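Local coordinates for protein endonuclease IV (Thermus thermophilus, PDB 3AAM) that cleaves DNA at apurinic or apyrimidinic sites during base excision repair, using metal ions, and also acts as a 3'-5' exonuclease, at residues Gly5-Ile10 against Ala30-Ala35; Leu64-His69 against Leu100-Val105; Asn140-Gly145 against Ala173-Tyr178; Ala220-Gly225 against Arg261-Trp266; Arg233-Pro238 against Ala265-Ala270. One frame throughout, in Å; residues are numbered along the deposited sequence.

Contact 1 (Gly5-Ile10 against Ala30-Ala35)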
# COMPACT_ATOMS: atom_id res chain seq x y z
N GLY A 5 5.44 2.61 -9.31
CA GLY A 5 4.24 3.28 -9.78
C GLY A 5 3.69 4.28 -8.78
O GLY A 5 4.28 4.52 -7.72
N PHE A 6 2.55 4.85 -9.14
CA PHE A 6 1.86 5.84 -8.32
C PHE A 6 0.46 5.35 -8.02
O PHE A 6 0.03 4.30 -8.49
CB PHE A 6 1.68 7.16 -9.07
CG PHE A 6 2.94 7.78 -9.59
CD1 PHE A 6 4.06 7.89 -8.78
CD2 PHE A 6 2.98 8.32 -10.87
CE1 PHE A 6 5.21 8.54 -9.24
CE2 PHE A 6 4.12 8.97 -11.34
CZ PHE A 6 5.23 9.08 -10.53
N HIS A 7 -0.25 6.16 -7.23
CA HIS A 7 -1.64 5.88 -6.94
C HIS A 7 -2.37 6.68 -8.00
O HIS A 7 -2.21 7.91 -8.09
CB HIS A 7 -2.02 6.38 -5.54
CG HIS A 7 -3.40 5.96 -5.14
ND1 HIS A 7 -4.53 6.46 -5.73
CD2 HIS A 7 -3.82 5.03 -4.24
CE1 HIS A 7 -5.59 5.86 -5.22
NE2 HIS A 7 -5.19 4.99 -4.31
N LEU A 8 -3.16 5.98 -8.81
CA LEU A 8 -3.90 6.60 -9.91
C LEU A 8 -5.39 6.74 -9.61
O LEU A 8 -5.95 5.95 -8.85
CB LEU A 8 -3.71 5.76 -11.18
CG LEU A 8 -2.26 5.42 -11.55
CD1 LEU A 8 -2.25 4.47 -12.74
CD2 LEU A 8 -1.49 6.70 -11.86
N SER A 9 -6.01 7.73 -10.24
CA SER A 9 -7.43 7.99 -10.06
C SER A 9 -8.33 7.05 -10.85
O SER A 9 -7.95 6.56 -11.92
CB SER A 9 -7.75 9.43 -10.46
OG SER A 9 -9.14 9.67 -10.43
N ILE A 10 -9.52 6.80 -10.33
CA ILE A 10 -10.48 5.94 -11.01
C ILE A 10 -11.76 6.73 -11.28
O ILE A 10 -12.76 6.18 -11.74
CB ILE A 10 -10.84 4.69 -10.17
CG1 ILE A 10 -11.48 5.09 -8.84
CG2 ILE A 10 -9.59 3.86 -9.93
CD1 ILE A 10 -12.11 3.93 -8.10
N ALA A 30 3.87 -0.64 -12.37
CA ALA A 30 2.98 -1.07 -11.30
C ALA A 30 2.10 0.12 -10.97
O ALA A 30 2.45 1.26 -11.27
CB ALA A 30 3.79 -1.48 -10.07
N PHE A 31 0.94 -0.13 -10.36
CA PHE A 31 0.06 0.97 -9.98
C PHE A 31 -0.89 0.59 -8.86
O PHE A 31 -1.07 -0.58 -8.53
CB PHE A 31 -0.71 1.51 -11.20
CG PHE A 31 -1.79 0.60 -11.72
CD1 PHE A 31 -3.10 0.70 -11.26
CD2 PHE A 31 -1.49 -0.35 -12.70
CE1 PHE A 31 -4.10 -0.14 -11.76
CE2 PHE A 31 -2.48 -1.19 -13.20
CZ PHE A 31 -3.79 -1.08 -12.74
N GLN A 32 -1.48 1.62 -8.26
CA GLN A 32 -2.40 1.45 -7.14
C GLN A 32 -3.62 2.33 -7.36
O GLN A 32 -3.52 3.41 -7.92
CB GLN A 32 -1.68 1.84 -5.85
CG GLN A 32 -2.54 1.82 -4.59
CD GLN A 32 -1.72 2.08 -3.35
OE1 GLN A 32 -1.01 1.20 -2.86
NE2 GLN A 32 -1.80 3.31 -2.84
N ILE A 33 -4.78 1.85 -6.90
CA ILE A 33 -6.03 2.57 -7.02
C ILE A 33 -6.89 2.29 -5.79
O ILE A 33 -6.56 1.43 -4.98
CB ILE A 33 -6.85 2.10 -8.23
CG1 ILE A 33 -7.08 0.59 -8.14
CG2 ILE A 33 -6.14 2.46 -9.53
CD1 ILE A 33 -8.10 0.06 -9.16
N PHE A 34 -7.98 3.04 -5.66
CA PHE A 34 -8.94 2.83 -4.58
C PHE A 34 -10.03 2.02 -5.28
O PHE A 34 -10.05 1.97 -6.51
CB PHE A 34 -9.55 4.14 -4.08
CG PHE A 34 -8.62 4.98 -3.25
CD1 PHE A 34 -8.01 4.46 -2.12
CD2 PHE A 34 -8.38 6.31 -3.60
CE1 PHE A 34 -7.18 5.26 -1.33
CE2 PHE A 34 -7.55 7.12 -2.81
CZ PHE A 34 -6.95 6.59 -1.68
N ALA A 35 -10.92 1.40 -4.52
CA ALA A 35 -12.02 0.64 -5.10
C ALA A 35 -13.29 1.49 -5.11
O ALA A 35 -14.32 1.10 -5.65
CB ALA A 35 -12.25 -0.65 -4.30
O HOH W 1 -7.94 5.55 -7.08
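The rings of H7 and F34 form an edge-to-face pair, planes at 51° and centroids 4.1 Å apart, with H7 NE2 over the centre of one F34 face. One face of H7 receives I33 CA in a CH-pi contact, 4.0 Å from the ring centroid, and Q32 O lies above the same face near its rim. At the H7 edge Q32 NE2, hydrogen-bonded to E248 OE2, lies in plane beside CD2. With CG anti to the backbone N, chi1 -173° brings the imidazole over the Q32-I33 backbone and up to F34. Two backbone hydrogen bonds, Q32 N to F6 O (3.1 Å) and L8 N to Q32 O (2.7 Å), join the segments round a single bridge, H7 with Q32, between the end of the first TIM-barrel strand and strand 31-34. Where they part, a water accepts from F34 N and donates to L8 O. Q32 thus has both backbone polar atoms and its amide nitrogen engaged, whereas the buried F34 O, with I10 CD1 3.3 Å away, has no polar partner in the model.

Contact 2 (Leu64-His69 against Leu100-Val105). With PO4 (phosphate ion), chain C.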
# COMPACT_ATOMS: atom_id res chain seq x y z
N LEU A 64 0.67 -5.24 -15.58
CA LEU A 64 1.33 -4.58 -14.46
C LEU A 64 0.69 -4.91 -13.13
O LEU A 64 -0.54 -4.89 -13.00
CB LEU A 64 1.31 -3.07 -14.64
CG LEU A 64 2.24 -2.39 -15.65
CD1 LEU A 64 2.09 -3.00 -17.03
CD2 LEU A 64 1.91 -0.91 -15.66
N PRO A 65 1.51 -5.21 -12.11
CA PRO A 65 0.99 -5.53 -10.78
C PRO A 65 0.14 -4.37 -10.31
O PRO A 65 0.50 -3.20 -10.48
CB PRO A 65 2.26 -5.69 -9.95
CG PRO A 65 3.25 -6.20 -10.94
CD PRO A 65 2.98 -5.34 -12.15
N ALA A 66 -1.00 -4.70 -9.71
CA ALA A 66 -1.91 -3.68 -9.22
C ALA A 66 -2.20 -3.88 -7.75
O ALA A 66 -2.16 -4.99 -7.23
CB ALA A 66 -3.20 -3.71 -10.02
N VAL A 67 -2.50 -2.77 -7.07
CA VAL A 67 -2.81 -2.81 -5.66
C VAL A 67 -4.03 -1.93 -5.40
O VAL A 67 -4.14 -0.85 -5.97
CB VAL A 67 -1.66 -2.22 -4.80
CG1 VAL A 67 -2.01 -2.31 -3.33
CG2 VAL A 67 -0.36 -2.95 -5.09
N ILE A 68 -4.95 -2.41 -4.57
CA ILE A 68 -6.11 -1.63 -4.21
C ILE A 68 -5.89 -1.17 -2.77
O ILE A 68 -5.60 -1.99 -1.89
CB ILE A 68 -7.43 -2.44 -4.32
CG1 ILE A 68 -7.88 -2.46 -5.78
CG2 ILE A 68 -8.50 -1.84 -3.42
CD1 ILE A 68 -9.13 -3.28 -6.05
N HIS A 69 -5.98 0.13 -2.54
CA HIS A 69 -5.79 0.69 -1.21
C HIS A 69 -7.15 0.90 -0.56
O HIS A 69 -8.07 1.43 -1.19
CB HIS A 69 -5.06 2.04 -1.30
CG HIS A 69 -4.37 2.44 -0.03
ND1 HIS A 69 -5.04 2.56 1.18
CD2 HIS A 69 -3.08 2.75 0.23
CE1 HIS A 69 -4.18 2.91 2.12
NE2 HIS A 69 -2.99 3.04 1.57
N LEU A 100 -11.68 -7.77 -10.24
CA LEU A 100 -10.74 -7.14 -11.16
C LEU A 100 -9.47 -7.94 -11.42
O LEU A 100 -8.74 -7.65 -12.36
CB LEU A 100 -10.37 -5.75 -10.64
CG LEU A 100 -11.51 -4.73 -10.65
CD1 LEU A 100 -11.08 -3.45 -9.95
CD2 LEU A 100 -11.90 -4.44 -12.10
N GLY A 101 -9.20 -8.94 -10.58
CA GLY A 101 -8.00 -9.72 -10.75
C GLY A 101 -6.80 -9.03 -10.13
O GLY A 101 -5.65 -9.33 -10.47
N VAL A 102 -7.07 -8.08 -9.24
CA VAL A 102 -6.02 -7.34 -8.54
C VAL A 102 -5.51 -8.26 -7.43
O VAL A 102 -6.28 -8.72 -6.60
CB VAL A 102 -6.57 -6.03 -7.93
CG1 VAL A 102 -5.52 -5.39 -7.04
CG2 VAL A 102 -6.96 -5.07 -9.05
N GLU A 103 -4.20 -8.52 -7.41
CA GLU A 103 -3.64 -9.44 -6.43
C GLU A 103 -3.50 -8.95 -5.00
O GLU A 103 -3.45 -9.77 -4.08
CB GLU A 103 -2.28 -9.95 -6.91
CG GLU A 103 -1.72 -11.09 -6.07
CD GLU A 103 -0.43 -11.66 -6.63
OE1 GLU A 103 -0.43 -12.12 -7.80
OE2 GLU A 103 0.58 -11.66 -5.91
N TYR A 104 -3.45 -7.63 -4.78
CA TYR A 104 -3.27 -7.11 -3.43
C TYR A 104 -4.21 -5.99 -3.01
O TYR A 104 -4.58 -5.14 -3.81
CB TYR A 104 -1.84 -6.60 -3.24
CG TYR A 104 -0.77 -7.64 -3.41
CD1 TYR A 104 -0.65 -8.70 -2.52
CD2 TYR A 104 0.12 -7.59 -4.49
CE1 TYR A 104 0.32 -9.69 -2.69
CE2 TYR A 104 1.09 -8.57 -4.67
CZ TYR A 104 1.19 -9.61 -3.77
OH TYR A 104 2.13 -10.60 -3.95
N VAL A 105 -4.58 -6.01 -1.73
CA VAL A 105 -5.40 -4.97 -1.12
C VAL A 105 -4.59 -4.58 0.12
O VAL A 105 -4.18 -5.44 0.89
CB VAL A 105 -6.79 -5.49 -0.67
CG1 VAL A 105 -7.49 -4.44 0.18
CG2 VAL A 105 -7.63 -5.82 -1.89
P PO4 C . -1.47 5.39 3.86
O1 PO4 C . -2.47 6.43 3.23
O2 PO4 C . -0.80 4.55 2.71
O3 PO4 C . -0.37 6.16 4.65
O4 PO4 C . -2.25 4.44 4.84
O HOH W 2 -2.14 -7.70 -9.31
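I68 and V102 set their side chains at about a right angle, with I68 CG1 4.0 Å from V102 CG1, and this crossing ties strand 66-69 to the turn that leads into strand 104-107. I68 CG1 stands anti to its carbonyl carbon (chi1 -81°), which carries CD1 to V102 CG2 and L100 CD1. V102 CG1 also presses on A66 O at 3.4 Å, and A66 CB meets both V102 methyls. Farther along, V105 CG2 packs against I68 CB, on the same sheet face as I68. V67 CG1 lies on the other face, near Y104 CB. The backbones are parallel here: I68 N donates to Y104 O at 2.9 Å and 169°. Where the strands diverge, one water accepts from both A66 N and E103 N. At the strand end the H69 ring meets that of H204, planes about 10° apart, and its NE2 donates over 2.9 Å to O2 of a phosphate, probably from the crystallisation liquor. An alanine in place of H69 is likely to leave that oxygen without its imidazole donor and to open a gap beside H204. Helix 82-100 links the strands in a beta-alpha-beta unit, and G101 ends it in a Schellman motif. The chemistry divides accordingly: branched apolar side chains fill the layer between the strands and helix 82-100, while the strand's end offers an imidazole N-H to an anion of a kind that often marks pockets.

Contact 3 (Asn140-Gly145 against Ala173-Tyr178)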
# COMPACT_ATOMS: atom_id res chain seq x y z
N ASN A 140 2.73 -0.96 8.19
CA ASN A 140 3.29 -0.57 9.47
C ASN A 140 2.87 0.89 9.57
O ASN A 140 2.59 1.53 8.55
CB ASN A 140 4.81 -0.70 9.48
CG ASN A 140 5.47 0.08 8.36
OD1 ASN A 140 5.28 -0.23 7.19
ND2 ASN A 140 6.25 1.09 8.72
N THR A 141 2.82 1.43 10.78
CA THR A 141 2.39 2.81 10.97
C THR A 141 3.38 3.68 11.73
O THR A 141 4.39 3.20 12.24
CB THR A 141 1.06 2.86 11.74
OG1 THR A 141 1.25 2.36 13.07
CG2 THR A 141 0.02 1.99 11.04
N ALA A 142 3.07 4.98 11.79
CA ALA A 142 3.90 5.94 12.48
C ALA A 142 3.80 5.74 13.99
O ALA A 142 4.64 6.21 14.76
CB ALA A 142 3.47 7.36 12.11
N GLY A 143 2.75 5.03 14.42
CA GLY A 143 2.57 4.77 15.83
C GLY A 143 2.12 5.98 16.63
O GLY A 143 1.61 6.95 16.08
N GLY A 144 2.31 5.92 17.94
CA GLY A 144 1.90 7.01 18.80
C GLY A 144 0.43 6.82 19.14
O GLY A 144 -0.23 5.97 18.54
N GLY A 145 -0.08 7.60 20.08
CA GLY A 145 -1.47 7.46 20.46
C GLY A 145 -1.79 5.99 20.68
O GLY A 145 -1.12 5.32 21.47
N ALA A 173 7.61 4.10 8.87
CA ALA A 173 8.72 3.50 9.61
C ALA A 173 9.62 4.58 10.19
O ALA A 173 9.99 4.53 11.37
CB ALA A 173 9.52 2.57 8.71
N TYR A 174 9.96 5.57 9.37
CA TYR A 174 10.82 6.66 9.81
C TYR A 174 10.15 7.41 10.96
O TYR A 174 10.78 7.68 11.99
CB TYR A 174 11.08 7.61 8.64
CG TYR A 174 12.20 8.60 8.88
CD1 TYR A 174 13.50 8.17 9.11
CD2 TYR A 174 11.95 9.97 8.88
CE1 TYR A 174 14.53 9.08 9.33
CE2 TYR A 174 12.97 10.89 9.09
CZ TYR A 174 14.26 10.44 9.32
OH TYR A 174 15.28 11.33 9.53
N ALA A 175 8.87 7.73 10.79
CA ALA A 175 8.13 8.45 11.82
C ALA A 175 8.04 7.66 13.11
O ALA A 175 7.95 8.24 14.19
CB ALA A 175 6.74 8.80 11.31
N ALA A 176 8.06 6.34 13.00
CA ALA A 176 7.97 5.47 14.17
C ALA A 176 9.29 5.31 14.91
O ALA A 176 9.30 4.90 16.07
CB ALA A 176 7.43 4.11 13.76
N GLY A 177 10.40 5.62 14.25
CA GLY A 177 11.69 5.49 14.90
C GLY A 177 12.72 4.65 14.15
O GLY A 177 13.85 4.51 14.61
N TYR A 178 12.33 4.07 13.02
CA TYR A 178 13.26 3.27 12.22
C TYR A 178 14.03 4.24 11.34
O TYR A 178 13.45 4.90 10.48
CB TYR A 178 12.49 2.27 11.37
CG TYR A 178 11.87 1.13 12.15
CD1 TYR A 178 12.65 0.09 12.65
CD2 TYR A 178 10.49 1.08 12.37
CE1 TYR A 178 12.08 -0.98 13.35
CE2 TYR A 178 9.91 0.02 13.07
CZ TYR A 178 10.71 -1.01 13.55
OH TYR A 178 10.13 -2.07 14.20
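The loop after strand 135-139 meets the end of helix 170-176 beside the manganese site of the TIM barrel, where H172, D217 and H219 bind the metal. A142 and A175 touch through their methyls, CB to CB 3.7 Å, and the small side chains let the backbones come close: A142 CA and A176 CA are 4.4 Å apart. A176 CB rests 3.5 Å from T141 O, and A176 CA makes a C-H...O contact with A142 O at 3.5 Å, bent to 131° at the hydrogen. That carbonyl also accepts a bond from R215. N140 approaches the helix through its amide. Its CG sits between the backbone N and the carbonyl carbon (chi1 55°), bringing ND2 within 3.6 Å of A173 CB. ND2 is also 3.3 Å from A173 N, but both are donors and no bond forms between them; ND2 has its own partner elsewhere, and OD1 accepts from D169 N. The backbone O of N140 accepts from ND1 of the metal ligand H172, so this loop supplies a second-shell partner to the site. G177, with positive phi, closes the helix in a Schellman motif, and Y178 N returns to A173 O at 2.9 Å. Among its neighbours, strand 165-169 ends at D169, the partner of N140, and leads directly into helix 170-176, while L155 and F152 of helix 152-159 touch N140 and Y178, the latter pair with rings stacked.

Contact 4 (Ala220-Gly225 against Arg261-Trp266)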
# COMPACT_ATOMS: atom_id res chain seq x y z
N ALA A 220 6.15 12.71 1.45
CA ALA A 220 6.86 13.68 0.63
C ALA A 220 7.35 12.97 -0.62
O ALA A 220 7.61 11.76 -0.59
CB ALA A 220 8.04 14.26 1.40
N HIS A 221 7.46 13.72 -1.72
CA HIS A 221 7.94 13.17 -2.98
C HIS A 221 9.37 12.66 -2.81
O HIS A 221 10.05 12.99 -1.84
CB HIS A 221 7.95 14.26 -4.07
CG HIS A 221 6.60 14.83 -4.37
ND1 HIS A 221 5.54 14.06 -4.81
CD2 HIS A 221 6.14 16.10 -4.33
CE1 HIS A 221 4.49 14.83 -5.02
NE2 HIS A 221 4.82 16.07 -4.73
N LEU A 222 9.83 11.86 -3.77
CA LEU A 222 11.18 11.33 -3.71
C LEU A 222 12.18 12.49 -3.67
O LEU A 222 12.03 13.48 -4.40
CB LEU A 222 11.45 10.43 -4.91
CG LEU A 222 10.48 9.25 -5.03
CD1 LEU A 222 10.80 8.46 -6.29
CD2 LEU A 222 10.58 8.36 -3.80
N LEU A 223 13.18 12.36 -2.81
CA LEU A 223 14.23 13.37 -2.62
C LEU A 223 13.74 14.68 -2.00
O LEU A 223 14.53 15.61 -1.83
CB LEU A 223 14.95 13.67 -3.94
CG LEU A 223 15.74 12.51 -4.57
CD1 LEU A 223 16.56 13.04 -5.75
CD2 LEU A 223 16.65 11.87 -3.54
N GLN A 224 12.46 14.77 -1.66
CA GLN A 224 11.93 16.00 -1.08
C GLN A 224 11.62 15.92 0.41
O GLN A 224 11.10 16.87 1.00
CB GLN A 224 10.67 16.43 -1.84
CG GLN A 224 10.94 16.87 -3.27
CD GLN A 224 9.71 17.42 -3.95
OE1 GLN A 224 8.76 17.85 -3.29
NE2 GLN A 224 9.72 17.43 -5.28
N GLY A 225 11.96 14.79 1.03
CA GLY A 225 11.72 14.61 2.44
C GLY A 225 12.98 14.44 3.27
O GLY A 225 14.08 14.73 2.80
N ARG A 261 11.47 10.70 -12.92
CA ARG A 261 12.88 10.91 -13.23
C ARG A 261 13.75 10.33 -12.12
O ARG A 261 14.81 9.77 -12.39
CB ARG A 261 13.15 12.40 -13.46
CG ARG A 261 12.76 12.86 -14.87
CD ARG A 261 12.53 14.36 -14.94
NE ARG A 261 13.68 15.11 -14.47
CZ ARG A 261 14.74 15.42 -15.22
NH1 ARG A 261 14.81 15.05 -16.49
NH2 ARG A 261 15.74 16.11 -14.68
N VAL A 262 13.31 10.45 -10.87
CA VAL A 262 14.09 9.90 -9.76
C VAL A 262 14.02 8.37 -9.76
O VAL A 262 15.04 7.70 -9.63
CB VAL A 262 13.62 10.48 -8.41
CG1 VAL A 262 14.42 9.85 -7.27
CG2 VAL A 262 13.80 12.00 -8.41
N PHE A 263 12.82 7.81 -9.92
CA PHE A 263 12.65 6.36 -9.95
C PHE A 263 13.53 5.75 -11.04
O PHE A 263 14.24 4.78 -10.81
CB PHE A 263 11.20 5.96 -10.27
CG PHE A 263 10.35 5.69 -9.06
CD1 PHE A 263 10.76 4.79 -8.08
CD2 PHE A 263 9.10 6.30 -8.93
CE1 PHE A 263 9.93 4.49 -7.00
CE2 PHE A 263 8.26 6.01 -7.85
CZ PHE A 263 8.67 5.11 -6.89
N ARG A 264 13.47 6.35 -12.22
CA ARG A 264 14.23 5.84 -13.35
C ARG A 264 15.73 6.01 -13.21
O ARG A 264 16.49 5.16 -13.67
CB ARG A 264 13.69 6.48 -14.63
CG ARG A 264 12.35 5.87 -15.00
CD ARG A 264 11.47 6.74 -15.88
NE ARG A 264 10.20 6.06 -16.09
CZ ARG A 264 9.15 6.60 -16.71
NH1 ARG A 264 9.21 7.83 -17.19
NH2 ARG A 264 8.05 5.88 -16.86
N ALA A 265 16.17 7.08 -12.57
CA ALA A 265 17.59 7.30 -12.36
C ALA A 265 18.08 6.20 -11.42
O ALA A 265 19.14 5.61 -11.63
CB ALA A 265 17.84 8.67 -11.76
N TRP A 266 17.30 5.93 -10.39
CA TRP A 266 17.66 4.90 -9.43
C TRP A 266 17.68 3.53 -10.08
O TRP A 266 18.60 2.75 -9.86
CB TRP A 266 16.68 4.89 -8.25
CG TRP A 266 16.81 6.07 -7.36
CD1 TRP A 266 17.80 7.01 -7.37
CD2 TRP A 266 15.93 6.43 -6.29
NE1 TRP A 266 17.58 7.94 -6.38
CE2 TRP A 266 16.44 7.60 -5.70
CE3 TRP A 266 14.75 5.87 -5.77
CZ2 TRP A 266 15.82 8.23 -4.62
CZ3 TRP A 266 14.13 6.50 -4.69
CH2 TRP A 266 14.67 7.66 -4.13
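L222 O accepts from NE1 of W258, a polar link to the same helix 253-267 whose V262 and F263 meet the L222 side chain; the contacts between residues 220-225 and 261-266 themselves are apolar. Q224 N donates to H221 O at 3.0 Å, closing a type II turn that places L222 and L223 at its centre, both pointing toward the helix. L222 CD1 stands over the ring of F263, 3.7 Å from the centroid and only 7° off the normal, so this methyl makes a well-centred CH-pi contact. The side chain reaches the ring with CG anti to the carbonyl carbon (chi1 -58°) and an extended second torsion. Its CB meets V262 CG1 at 3.8 Å, while CD2 approaches W266 CZ3 at 4.1 Å. L223 lies farther out: its CD1 touches V262 CG2 at 4.0 Å, and its CD2 reaches the indole edge at W266 CZ2, 3.9 Å away. F263 also meets the ring of Y4 and touches L205 of strand 202-208. A serine in place of F263 would probably leave L222 CD1 without the ring face it rests on and open a gap beside L205 and Y4. The turn follows strand 219-220, which carries the manganese ligand H219, and precedes helix 230-235. L231 of that helix touches both L222 and W266, so the packing joins the turn to two helices at the outer side of the barrel.

Contact 5 (Arg233-Pro238 against Ala265-Ala270)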
# COMPACT_ATOMS: atom_id res chain seq x y z
N ARG A 233 18.36 3.36 -1.36
CA ARG A 233 18.92 2.14 -0.80
C ARG A 233 17.86 1.08 -0.55
O ARG A 233 18.14 -0.12 -0.64
CB ARG A 233 19.68 2.46 0.49
CG ARG A 233 20.96 3.26 0.25
CD ARG A 233 22.17 2.35 0.05
NE ARG A 233 22.06 1.49 -1.12
CZ ARG A 233 22.17 1.91 -2.38
NH1 ARG A 233 22.06 1.05 -3.38
NH2 ARG A 233 22.41 3.19 -2.63
N VAL A 234 16.64 1.50 -0.22
CA VAL A 234 15.55 0.56 -0.00
C VAL A 234 15.07 0.04 -1.36
O VAL A 234 14.92 -1.17 -1.57
CB VAL A 234 14.36 1.24 0.73
CG1 VAL A 234 13.15 0.30 0.77
CG2 VAL A 234 14.77 1.60 2.15
N PHE A 235 14.85 0.96 -2.29
CA PHE A 235 14.39 0.62 -3.63
C PHE A 235 15.34 -0.35 -4.34
O PHE A 235 14.90 -1.26 -5.03
CB PHE A 235 14.27 1.91 -4.46
CG PHE A 235 13.68 1.72 -5.84
CD1 PHE A 235 12.38 1.26 -6.00
CD2 PHE A 235 14.43 2.02 -6.97
CE1 PHE A 235 11.82 1.13 -7.28
CE2 PHE A 235 13.89 1.89 -8.24
CZ PHE A 235 12.58 1.44 -8.40
N LEU A 236 16.64 -0.16 -4.13
CA LEU A 236 17.65 -0.98 -4.78
C LEU A 236 18.22 -2.11 -3.94
O LEU A 236 19.18 -2.76 -4.34
CB LEU A 236 18.79 -0.10 -5.28
CG LEU A 236 18.40 0.97 -6.30
CD1 LEU A 236 19.65 1.71 -6.75
CD2 LEU A 236 17.69 0.33 -7.48
N ASP A 237 17.64 -2.36 -2.77
CA ASP A 237 18.16 -3.44 -1.94
C ASP A 237 17.94 -4.73 -2.72
O ASP A 237 16.84 -5.00 -3.18
CB ASP A 237 17.43 -3.50 -0.60
CG ASP A 237 18.04 -4.53 0.33
OD1 ASP A 237 17.80 -5.74 0.12
OD2 ASP A 237 18.75 -4.12 1.27
N PRO A 238 19.00 -5.54 -2.89
CA PRO A 238 18.88 -6.79 -3.64
C PRO A 238 17.77 -7.73 -3.17
O PRO A 238 17.25 -8.52 -3.96
CB PRO A 238 20.26 -7.42 -3.48
CG PRO A 238 21.15 -6.22 -3.42
CD PRO A 238 20.40 -5.31 -2.48
N ALA A 265 16.17 7.08 -12.57
CA ALA A 265 17.59 7.30 -12.36
C ALA A 265 18.08 6.20 -11.42
O ALA A 265 19.14 5.61 -11.63
CB ALA A 265 17.84 8.67 -11.76
N TRP A 266 17.30 5.93 -10.39
CA TRP A 266 17.66 4.90 -9.43
C TRP A 266 17.68 3.53 -10.08
O TRP A 266 18.60 2.75 -9.86
CB TRP A 266 16.68 4.89 -8.25
CG TRP A 266 16.81 6.07 -7.36
CD1 TRP A 266 17.80 7.01 -7.37
CD2 TRP A 266 15.93 6.43 -6.29
NE1 TRP A 266 17.58 7.94 -6.38
CE2 TRP A 266 16.44 7.60 -5.70
CE3 TRP A 266 14.75 5.87 -5.77
CZ2 TRP A 266 15.82 8.23 -4.62
CZ3 TRP A 266 14.13 6.50 -4.69
CH2 TRP A 266 14.67 7.66 -4.13
N LEU A 267 16.67 3.24 -10.90
CA LEU A 267 16.58 1.95 -11.55
C LEU A 267 17.81 1.64 -12.40
O LEU A 267 18.22 0.49 -12.49
CB LEU A 267 15.31 1.89 -12.41
CG LEU A 267 14.86 0.50 -12.88
CD1 LEU A 267 14.70 -0.44 -11.69
CD2 LEU A 267 13.55 0.63 -13.63
N GLU A 268 18.41 2.67 -12.99
CA GLU A 268 19.61 2.50 -13.82
C GLU A 268 20.81 2.10 -12.97
O GLU A 268 21.81 1.62 -13.49
CB GLU A 268 19.96 3.79 -14.55
CG GLU A 268 19.11 4.13 -15.75
CD GLU A 268 19.67 5.32 -16.51
OE1 GLU A 268 19.84 6.40 -15.89
OE2 GLU A 268 19.95 5.18 -17.72
N GLU A 269 20.70 2.32 -11.66
CA GLU A 269 21.79 2.01 -10.74
C GLU A 269 21.65 0.64 -10.09
O GLU A 269 22.46 0.28 -9.23
CB GLU A 269 21.85 3.07 -9.63
CG GLU A 269 22.12 4.49 -10.12
CD GLU A 269 22.02 5.51 -9.00
OE1 GLU A 269 22.74 5.37 -7.99
OE2 GLU A 269 21.21 6.45 -9.13
N ALA A 270 20.64 -0.12 -10.49
CA ALA A 270 20.41 -1.45 -9.92
C ALA A 270 21.60 -2.38 -10.13
O ALA A 270 22.46 -2.06 -10.98
CB ALA A 270 19.15 -2.06 -10.52
OXT ALA A 270 21.65 -3.43 -9.45
O HOH W 3 20.19 -3.78 -6.86
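L236 packs on W266 and A270, and its CG, anti to the carbonyl carbon (chi1 -60°), lays both methyls on W266 O. From CB the chain leads to CG, 4.0 Å from W266 O; CD1 then rests against that oxygen at 3.4 Å and CD2 at 3.5 Å. CD1 also meets E269 CB at 3.9 Å, the two side chains crossing at about a right angle. CD2 reaches A270, 4.1 Å from its CB. W266 O keeps a polar partner despite these methyls, accepting from E269 N at 2.8 Å. One residue earlier, F235 extends with CG anti to the backbone N (chi1 -175°), which puts CD2 3.9 Å from W266 CB and CE2 4.2 Å from L267 CD1. L267 N lies near the plane of the F235 ring, at its edge. A water donates to both L236 O and A270 OXT, linking the end of one helix to the C-terminal carboxylate. The contact joins the last turn of helix 230-235 to the end of helix 253-267. F235 also meets F245 of strand 244-247 edge to face and touches L205 of strand 202-208, while V234 and D237 touch helix 184-194, placing this helix pair on the outside of the barrel wall.

How the contacts relate
Contacts 1 and 2 share the barrel sheet: strands 31-34 and 66-69 are neighbours, with I33 N 2.9 Å from V67 O and I33 O 2.8 Å from H69 N, both probable hydrogen bonds. They also share the phosphate: H69 of contact 2 bonds it, and the Q32 side chain of contact 1 is about 6 Å from it. Contacts 4 and 5 both use helix 253-267; F263 CD1 and F235 CZ meet at 3.8 Å. Contact 1 reaches this pair through F6 CE1, 4.2 Å from F263 CE2. Contact 3 touches none of the others, yet the A142 side chain is about 7 Å from the manganese, whereas the Q32 side chain is about 10 Å from it and contact 5 is remote.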